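Local coordinates for surface protein SPB1 (Streptococcus agalactiae, PDB 4UZG), which forms the backbone subunit of the group B streptococcus type 2b pilus, in which sortases probably join copies into a fibre, at residues 17-22 / 162-167; 47-52 / 143-148; 173-178 / 187-192. One frame throughout, in Å; residues are numbered along the deposited sequence.

Interaction 1. Residues 17-22 / 162-167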
loop_
_atom_site.group_PDB
_atom_site.type_symbol
_atom_site.label_atom_id
_atom_site.label_comp_id
_atom_site.label_asym_id
_atom_site.label_seq_id
_atom_site.Cartn_x
_atom_site.Cartn_y
_atom_site.Cartn_z
ATOM N N VAL A 17 -5.072 1.003 3.305
ATOM C CA VAL A 17 -4.456 -0.304 3.362
ATOM C C VAL A 17 -4.998 -1.015 4.591
ATOM O O VAL A 17 -4.883 -0.502 5.699
ATOM C CB VAL A 17 -2.924 -0.169 3.495
ATOM C CG1 VAL A 17 -2.274 -1.538 3.604
ATOM C CG2 VAL A 17 -2.337 0.624 2.320
ATOM N N LYS A 18 -5.635 -2.175 4.414
ATOM C CA LYS A 18 -6.067 -2.967 5.570
ATOM C C LYS A 18 -5.077 -4.074 5.816
ATOM O O LYS A 18 -4.822 -4.919 4.942
ATOM C CB LYS A 18 -7.465 -3.548 5.426
ATOM C CG LYS A 18 -7.903 -4.160 6.745
ATOM C CD LYS A 18 -9.398 -4.411 6.834
ATOM C CE LYS A 18 -9.863 -4.520 8.288
ATOM N NZ LYS A 18 -9.702 -3.225 9.014
ATOM N N TYR A 19 -4.505 -4.023 7.012
ATOM C CA TYR A 19 -3.537 -4.991 7.487
ATOM C C TYR A 19 -4.187 -6.021 8.403
ATOM O O TYR A 19 -5.094 -5.689 9.176
ATOM C CB TYR A 19 -2.495 -4.278 8.329
ATOM C CG TYR A 19 -1.552 -3.339 7.604
ATOM C CD1 TYR A 19 -0.360 -3.802 7.093
ATOM C CD2 TYR A 19 -1.821 -1.989 7.483
ATOM C CE1 TYR A 19 0.560 -2.957 6.504
ATOM C CE2 TYR A 19 -0.910 -1.122 6.877
ATOM C CZ TYR A 19 0.279 -1.602 6.392
ATOM O OH TYR A 19 1.163 -0.703 5.848
ATOM N N THR A 20 -3.684 -7.249 8.342
ATOM C CA THR A 20 -4.084 -8.314 9.239
ATOM C C THR A 20 -2.845 -8.989 9.818
ATOM O O THR A 20 -1.978 -9.430 9.064
ATOM C CB THR A 20 -4.952 -9.371 8.524
ATOM O OG1 THR A 20 -6.098 -8.725 7.955
ATOM C CG2 THR A 20 -5.442 -10.430 9.500
ATOM N N ILE A 21 -2.780 -9.047 11.147
ATOM C CA ILE A 21 -1.740 -9.786 11.855
ATOM C C ILE A 21 -2.419 -11.010 12.458
ATOM O O ILE A 21 -3.415 -10.873 13.168
ATOM C CB ILE A 21 -1.135 -8.954 12.994
ATOM C CG1 ILE A 21 -0.491 -7.680 12.453
ATOM C CG2 ILE A 21 -0.140 -9.808 13.779
ATOM C CD1 ILE A 21 -0.259 -6.642 13.549
ATOM N N THR A 22 -1.889 -12.191 12.200
ATOM C CA THR A 22 -2.466 -13.460 12.662
ATOM C C THR A 22 -1.391 -14.241 13.423
ATOM O O THR A 22 -0.268 -14.394 12.910
ATOM C CB THR A 22 -3.011 -14.298 11.438
ATOM O OG1 THR A 22 -3.980 -13.517 10.708
ATOM C CG2 THR A 22 -3.640 -15.612 11.866
ATOM N N GLN A 162 6.840 -10.941 11.522
ATOM C CA GLN A 162 6.168 -11.134 10.250
ATOM C C GLN A 162 6.105 -9.778 9.548
ATOM O O GLN A 162 5.725 -8.777 10.160
ATOM C CB GLN A 162 4.752 -11.715 10.436
ATOM C CG GLN A 162 4.697 -13.048 11.180
ATOM C CD GLN A 162 5.316 -14.204 10.418
ATOM O OE1 GLN A 162 5.091 -14.364 9.212
ATOM N NE2 GLN A 162 6.067 -15.044 11.124
ATOM N N LYS A 163 6.477 -9.754 8.274
ATOM C CA LYS A 163 6.584 -8.515 7.531
ATOM C C LYS A 163 5.660 -8.530 6.331
ATOM O O LYS A 163 5.347 -9.601 5.791
ATOM C CB LYS A 163 8.005 -8.358 6.999
ATOM C CG LYS A 163 9.042 -8.131 8.057
ATOM C CD LYS A 163 10.383 -7.722 7.466
ATOM C CE LYS A 163 11.063 -8.792 6.680
ATOM N NZ LYS A 163 12.494 -8.388 6.452
ATOM N N VAL A 164 5.289 -7.335 5.866
ATOM C CA VAL A 164 4.625 -7.215 4.579
ATOM C C VAL A 164 5.026 -5.880 3.966
ATOM O O VAL A 164 5.257 -4.915 4.682
ATOM C CB VAL A 164 3.079 -7.415 4.691
ATOM C CG1 VAL A 164 2.437 -6.232 5.381
ATOM C CG2 VAL A 164 2.452 -7.663 3.330
ATOM N N THR A 165 5.111 -5.858 2.641
ATOM C CA THR A 165 5.500 -4.669 1.884
ATOM C C THR A 165 4.314 -4.172 1.066
ATOM O O THR A 165 3.772 -4.920 0.260
ATOM C CB THR A 165 6.669 -5.013 0.933
ATOM O OG1 THR A 165 7.767 -5.574 1.680
ATOM C CG2 THR A 165 7.129 -3.770 0.145
ATOM N N VAL A 166 3.897 -2.932 1.287
ATOM C CA VAL A 166 2.847 -2.356 0.448
ATOM C C VAL A 166 3.466 -1.952 -0.889
ATOM O O VAL A 166 4.640 -1.580 -0.965
ATOM C CB VAL A 166 2.131 -1.158 1.089
ATOM C CG1 VAL A 166 1.378 -1.589 2.349
ATOM C CG2 VAL A 166 3.108 -0.013 1.323
ATOM N N ARG A 167 2.688 -2.076 -1.956
ATOM C CA ARG A 167 3.210 -1.880 -3.308
ATOM C C ARG A 167 2.369 -0.915 -4.119
ATOM O O ARG A 167 1.137 -0.898 -3.994
ATOM C CB ARG A 167 3.244 -3.215 -4.054
ATOM C CG ARG A 167 3.962 -4.349 -3.414
ATOM C CD ARG A 167 5.363 -4.357 -3.753
ATOM N NE ARG A 167 6.151 -5.394 -3.105
ATOM C CZ ARG A 167 7.460 -5.351 -3.101
ATOM N NH1 ARG A 167 8.078 -4.360 -3.704
ATOM N NH2 ARG A 167 8.153 -6.265 -2.470
#
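Val-17 and Tyr-19 lie across from Val-166 and Val-164 on chains that run in opposite senses, with CA atoms of Val-17 and Val-166 8.1 Å apart. No hydrogen bond joins the two segments. The contact is made by side chains alone. Val-166 is modelled in two conformers, and what follows holds for one of them. Val-166 CG1 touches two partners. It is 3.9 Å from Val-17 CG1 and 3.6 Å from Tyr-19 OH. It approaches the tyrosine obliquely, near the phenol end. Val-164 meets the same ring differently. Its CG1 comes in at the edge, close to the ring plane, 3.9 Å from Tyr-19 CE1. Within its own strand, Val-17 CG1 sits over one face of the ring, toward the rim. Tyr-19 has CG opposite its carbonyl carbon (chi1 -69°), which swings the ring toward 162-167 although the CB bond does not point there. Tyr-19 also meets the ring of Tyr-127, with planes only about 10° apart. Strand 16-26 lies between strands 4-6 and 121-131. Strand 162-165 borders strand 146-153. Tyr-19 touches both Lys-4 and Asn-147, the two ends of an isopeptide bond.

Interaction 2. Residues 47-52 / 143-148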
loop_
_atom_site.group_PDB
_atom_site.type_symbol
_atom_site.label_atom_id
_atom_site.label_comp_id
_atom_site.label_asym_id
_atom_site.label_seq_id
_atom_site.Cartn_x
_atom_site.Cartn_y
_atom_site.Cartn_z
ATOM N N ALA A 47 5.500 7.590 8.530
ATOM C CA ALA A 47 4.172 8.093 8.234
ATOM C C ALA A 47 4.123 8.823 6.879
ATOM O O ALA A 47 3.030 9.040 6.350
ATOM C CB ALA A 47 3.695 9.011 9.330
ATOM N N SER A 48 5.285 9.185 6.324
ATOM C CA SER A 48 5.353 9.749 4.976
ATOM C C SER A 48 5.194 8.673 3.893
ATOM O O SER A 48 5.124 9.011 2.709
ATOM C CB SER A 48 6.673 10.487 4.781
ATOM O OG SER A 48 7.758 9.588 4.872
ATOM N N VAL A 49 5.155 7.409 4.299
ATOM C CA VAL A 49 5.021 6.255 3.417
ATOM C C VAL A 49 3.693 5.540 3.660
ATOM O O VAL A 49 2.886 5.400 2.732
ATOM C CB VAL A 49 6.209 5.288 3.571
ATOM C CG1 VAL A 49 5.982 4.013 2.761
ATOM C CG2 VAL A 49 7.524 5.968 3.184
ATOM N N VAL A 50 3.460 5.027 4.877
ATOM C CA VAL A 50 2.128 4.560 5.254
ATOM C C VAL A 50 1.821 5.148 6.621
ATOM O O VAL A 50 2.552 4.901 7.592
ATOM C CB VAL A 50 1.957 3.037 5.312
ATOM C CG1 VAL A 50 0.492 2.702 5.618
ATOM C CG2 VAL A 50 2.393 2.354 4.026
ATOM N N ASP A 51 0.764 5.942 6.700
ATOM C CA ASP A 51 0.361 6.623 7.925
ATOM C C ASP A 51 -0.666 5.752 8.643
ATOM O O ASP A 51 -1.774 5.539 8.142
ATOM C CB ASP A 51 -0.216 7.990 7.530
ATOM C CG ASP A 51 -0.575 8.867 8.691
ATOM O OD1 ASP A 51 -0.769 8.337 9.790
ATOM O OD2 ASP A 51 -0.687 10.104 8.483
ATOM N N LEU A 52 -0.267 5.208 9.780
ATOM C CA LEU A 52 -1.154 4.392 10.602
ATOM C C LEU A 52 -2.437 5.141 10.923
ATOM O O LEU A 52 -2.379 6.301 11.358
ATOM C CB LEU A 52 -0.443 4.071 11.923
ATOM C CG LEU A 52 -1.221 3.272 12.971
ATOM C CD1 LEU A 52 -1.560 1.877 12.485
ATOM C CD2 LEU A 52 -0.422 3.228 14.280
ATOM N N PRO A 143 12.436 -1.956 1.880
ATOM C CA PRO A 143 12.272 -1.853 3.335
ATOM C C PRO A 143 11.455 -0.635 3.748
ATOM O O PRO A 143 10.766 -0.672 4.752
ATOM C CB PRO A 143 13.725 -1.751 3.861
ATOM C CG PRO A 143 14.583 -2.261 2.761
ATOM C CD PRO A 143 13.847 -2.082 1.467
ATOM N N GLU A 144 11.536 0.441 2.977
ATOM C CA GLU A 144 10.822 1.672 3.315
ATOM C C GLU A 144 9.313 1.521 3.247
ATOM O O GLU A 144 8.615 2.308 3.871
ATOM C CB GLU A 144 11.236 2.811 2.376
ATOM C CG GLU A 144 12.716 2.870 2.065
ATOM C CD GLU A 144 13.072 2.225 0.731
ATOM O OE1 GLU A 144 12.858 1.016 0.547
ATOM O OE2 GLU A 144 13.586 2.936 -0.153
ATOM N N ASN A 145 8.827 0.530 2.499
ATOM C CA ASN A 145 7.400 0.286 2.348
ATOM C C ASN A 145 6.922 -0.851 3.262
ATOM O O ASN A 145 5.774 -1.290 3.164
ATOM C CB ASN A 145 7.089 -0.145 0.907
ATOM C CG ASN A 145 7.141 0.979 -0.133
ATOM O OD1 ASN A 145 7.822 1.985 0.003
ATOM N ND2 ASN A 145 6.464 0.727 -1.229
ATOM N N THR A 146 7.794 -1.339 4.148
ATOM C CA THR A 146 7.560 -2.579 4.894
ATOM C C THR A 146 7.299 -2.284 6.353
ATOM O O THR A 146 7.944 -1.413 6.945
ATOM C CB THR A 146 8.786 -3.496 4.703
ATOM O OG1 THR A 146 8.945 -3.775 3.304
ATOM C CG2 THR A 146 8.651 -4.830 5.424
ATOM N N ASN A 147 6.364 -3.024 6.938
ATOM C CA ASN A 147 6.225 -3.029 8.383
ATOM C C ASN A 147 6.510 -4.409 8.920
ATOM O O ASN A 147 6.483 -5.407 8.183
ATOM C CB ASN A 147 4.835 -2.643 8.833
ATOM C CG ASN A 147 3.828 -3.655 8.450
ATOM O OD1 ASN A 147 3.561 -3.935 7.291
ATOM N N ILE A 148 6.780 -4.466 10.226
ATOM C CA ILE A 148 7.018 -5.727 10.899
ATOM C C ILE A 148 6.176 -5.799 12.155
ATOM O O ILE A 148 6.085 -4.833 12.901
ATOM C CB ILE A 148 8.519 -5.938 11.245
ATOM C CG1 ILE A 148 8.725 -7.324 11.854
ATOM C CG2 ILE A 148 9.033 -4.850 12.143
ATOM C CD1 ILE A 148 10.166 -7.752 12.001
#
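Val-49 packs its isopropyl group against the backbone carbonyl of Glu-144. Val-49 CG1 is 3.3 Å from Glu-144 O. CB and CG2 of Val-49 are farther from that oxygen, at 3.8 and 3.9 Å. The same CG1 also lies 3.9 Å from Asn-145 OD1. Val-49 CG1 lies opposite the backbone N (chi1 174°), and this carries the methyl toward both oxygens. The side chains of Val-49 and Asn-145 meet at about a right angle. The next shell fixes the two backbones. Residues 143-145 form a short 3-10 turn, closed by Thr-146 N to Pro-143 O at 3.1 Å. Asn-145 pairs through its backbone with Val-166. Its ND2 bonds to the carbonyls of Lys-136 and Val-166, so two carbonyls hold the amide NH2 of this buried side chain. On the other side, Val-49 bonds through its backbone to Lys-132, and Ser-48 to Gly-134. Just beyond the turn, Asn-147 CG is bonded covalently to Lys-4 NZ. The missing ND2 of Asn-147 fits the loss of ammonia when an isopeptide bond forms. Across 47-52 and 143-148 themselves, no hydrogen bond is made. The methyl gives these oxygens van der Waals contact, and Asn-145 OD1 and ND2 find their hydrogen bonds elsewhere.

Interaction 3. Residues 173-178 / 187-192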
loop_
_atom_site.group_PDB
_atom_site.type_symbol
_atom_site.label_atom_id
_atom_site.label_comp_id
_atom_site.label_asym_id
_atom_site.label_seq_id
_atom_site.Cartn_x
_atom_site.Cartn_y
_atom_site.Cartn_z
ATOM N N ILE A 173 6.125 8.092 -19.098
ATOM C CA ILE A 173 5.706 8.343 -20.468
ATOM C C ILE A 173 6.831 9.027 -21.216
ATOM O O ILE A 173 7.354 10.029 -20.743
ATOM C CB ILE A 173 4.471 9.266 -20.495
ATOM C CG1 ILE A 173 3.316 8.722 -19.659
ATOM C CG2 ILE A 173 4.016 9.504 -21.935
ATOM C CD1 ILE A 173 2.247 9.791 -19.307
ATOM N N LYS A 174 7.191 8.500 -22.382
ATOM C CA LYS A 174 8.136 9.166 -23.268
ATOM C C LYS A 174 7.426 9.565 -24.536
ATOM O O LYS A 174 6.847 8.744 -25.226
ATOM C CB LYS A 174 9.329 8.298 -23.633
ATOM C CG LYS A 174 10.341 9.071 -24.514
ATOM C CD LYS A 174 11.663 8.342 -24.727
ATOM C CE LYS A 174 11.482 7.062 -25.524
ATOM N NZ LYS A 174 12.725 6.229 -25.584
ATOM N N LYS A 175 7.498 10.843 -24.847
ATOM C CA LYS A 175 6.856 11.398 -26.026
ATOM C C LYS A 175 7.901 11.601 -27.115
ATOM O O LYS A 175 8.923 12.251 -26.859
ATOM C CB LYS A 175 6.251 12.749 -25.657
ATOM C CG LYS A 175 5.438 13.375 -26.725
ATOM C CD LYS A 175 4.277 12.424 -26.958
ATOM C CE LYS A 175 3.335 12.864 -27.989
ATOM N NZ LYS A 175 3.949 12.944 -29.332
ATOM N N ILE A 176 7.643 11.059 -28.298
ATOM C CA ILE A 176 8.564 11.177 -29.411
ATOM C C ILE A 176 7.854 11.576 -30.700
ATOM O O ILE A 176 6.640 11.486 -30.830
ATOM C CB ILE A 176 9.356 9.863 -29.649
ATOM C CG1 ILE A 176 8.451 8.737 -30.190
ATOM C CG2 ILE A 176 10.136 9.454 -28.402
ATOM C CD1 ILE A 176 9.213 7.529 -30.657
ATOM N N ASP A 177 8.661 12.021 -31.652
ATOM C CA ASP A 177 8.247 12.150 -33.051
ATOM C C ASP A 177 8.269 10.743 -33.674
ATOM O O ASP A 177 9.286 10.058 -33.615
ATOM C CB ASP A 177 9.254 13.087 -33.742
ATOM C CG ASP A 177 8.970 13.329 -35.201
ATOM O OD1 ASP A 177 8.801 12.369 -35.977
ATOM O OD2 ASP A 177 9.021 14.515 -35.569
ATOM N N GLY A 178 7.149 10.302 -34.239
ATOM C CA GLY A 178 7.061 8.951 -34.765
ATOM C C GLY A 178 8.022 8.654 -35.903
ATOM O O GLY A 178 8.352 7.501 -36.163
ATOM N N ALA A 187 4.369 18.522 -24.687
ATOM C CA ALA A 187 3.068 17.871 -24.863
ATOM C C ALA A 187 2.368 17.813 -23.513
ATOM O O ALA A 187 3.023 17.626 -22.491
ATOM C CB ALA A 187 3.253 16.467 -25.382
ATOM N N ILE A 188 1.046 17.965 -23.521
ATOM C CA ILE A 188 0.260 17.903 -22.306
ATOM C C ILE A 188 -0.625 16.665 -22.360
ATOM O O ILE A 188 -1.355 16.465 -23.341
ATOM C CB ILE A 188 -0.610 19.161 -22.080
ATOM C CG1 ILE A 188 0.278 20.414 -22.106
ATOM C CG2 ILE A 188 -1.403 19.050 -20.771
ATOM C CD1 ILE A 188 -0.491 21.706 -22.012
ATOM N N PHE A 189 -0.576 15.860 -21.299
ATOM C CA PHE A 189 -1.412 14.671 -21.142
ATOM C C PHE A 189 -2.204 14.734 -19.861
ATOM O O PHE A 189 -1.777 15.325 -18.857
ATOM C CB PHE A 189 -0.538 13.412 -21.080
ATOM C CG PHE A 189 0.038 12.988 -22.405
ATOM C CD1 PHE A 189 1.200 13.575 -22.896
ATOM C CD2 PHE A 189 -0.593 12.045 -23.192
ATOM C CE1 PHE A 189 1.721 13.194 -24.101
ATOM C CE2 PHE A 189 -0.072 11.679 -24.409
ATOM C CZ PHE A 189 1.075 12.263 -24.880
ATOM N N VAL A 190 -3.342 14.052 -19.887
ATOM C CA VAL A 190 -4.045 13.625 -18.694
ATOM C C VAL A 190 -4.125 12.096 -18.718
ATOM O O VAL A 190 -3.983 11.473 -19.775
ATOM C CB VAL A 190 -5.442 14.279 -18.568
ATOM C CG1 VAL A 190 -5.305 15.783 -18.430
ATOM C CG2 VAL A 190 -6.367 13.918 -19.721
ATOM N N LEU A 191 -4.332 11.512 -17.545
ATOM C CA LEU A 191 -4.419 10.058 -17.401
ATOM C C LEU A 191 -5.854 9.665 -17.091
ATOM O O LEU A 191 -6.458 10.177 -16.151
ATOM C CB LEU A 191 -3.497 9.561 -16.292
ATOM C CG LEU A 191 -3.334 8.034 -16.232
ATOM C CD1 LEU A 191 -2.559 7.531 -17.417
ATOM C CD2 LEU A 191 -2.649 7.617 -14.928
ATOM N N LYS A 192 -6.387 8.750 -17.883
ATOM C CA LYS A 192 -7.705 8.175 -17.661
ATOM C C LYS A 192 -7.569 6.753 -17.118
ATOM O O LYS A 192 -6.625 6.025 -17.480
ATOM C CB LYS A 192 -8.447 8.174 -19.004
ATOM C CG LYS A 192 -9.943 8.015 -18.983
ATOM C CD LYS A 192 -10.538 8.054 -20.371
ATOM C CE LYS A 192 -12.035 7.962 -20.322
ATOM N NZ LYS A 192 -12.588 8.066 -21.675
#
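Lys-175 and Phe-189 meet inside a prealbumin-like domain, between two sheets. Strand 169-177 is the middle strand of a three-stranded sheet, and strand 188-192 belongs to a four-stranded antiparallel one. The closest CA atoms across the contact are those of Lys-175 and Ala-187, 7.6 Å apart. The contacts between the segments are apolar. Lys-175 reaches over with its methylene chain. Its CG lies 4.0 Å from Ala-187 CB. Farther along, its CD comes to the edge of the Phe-189 ring, in the ring plane, 3.8 Å from Phe-189 CZ. The lysine chain and the phenylalanine side chain cross at about a right angle. The bend at chi2 (63°) sets CD against the ring edge, and the bend at chi4 (64°) then turns NZ toward Ile-176. Both Lys-175 and Phe-189 also touch Glu-240 of strand 234-240. Lys-175 NZ is joined covalently to Asn-279 CG, an intramolecular isopeptide bond that ties strand 169-177 to strand 273-279. This is the cross-link known from pilin domains of the CnaB type, and the lysine that makes it is buried here. Ala-187 and Phe-189 thus pack on the aliphatic part of the cross-linked lysine. No hydrogen bond crosses between the segments. Within 173-178, the amide nitrogen, Lys-175 NZ, makes a weak hydrogen bond to Ile-176 O, 3.4 Å long with an angle of 154° at the hydrogen.

Interactions 1 and 2 belong to one domain, with centres about 10 Å apart. They share a mixed sheet in which strands 146-153 and 162-165 are neighbours. Thr-165 OG1 and Thr-146 OG1 join them by a probable hydrogen bond of 2.7 Å. Along the chain, the segments of interaction 2 fall between those of interaction 1. Interaction 3 follows both. Its centre is about 35 Å from that of interaction 1 and about 32 Å from that of interaction 2, and it touches neither. The chain passes almost directly from strand 162-165 to strand 169-177, which opens the next domain. Each domain carries its own Lys-Asn isopeptide bond, consistent with a rod-like subunit built to bear pulling force.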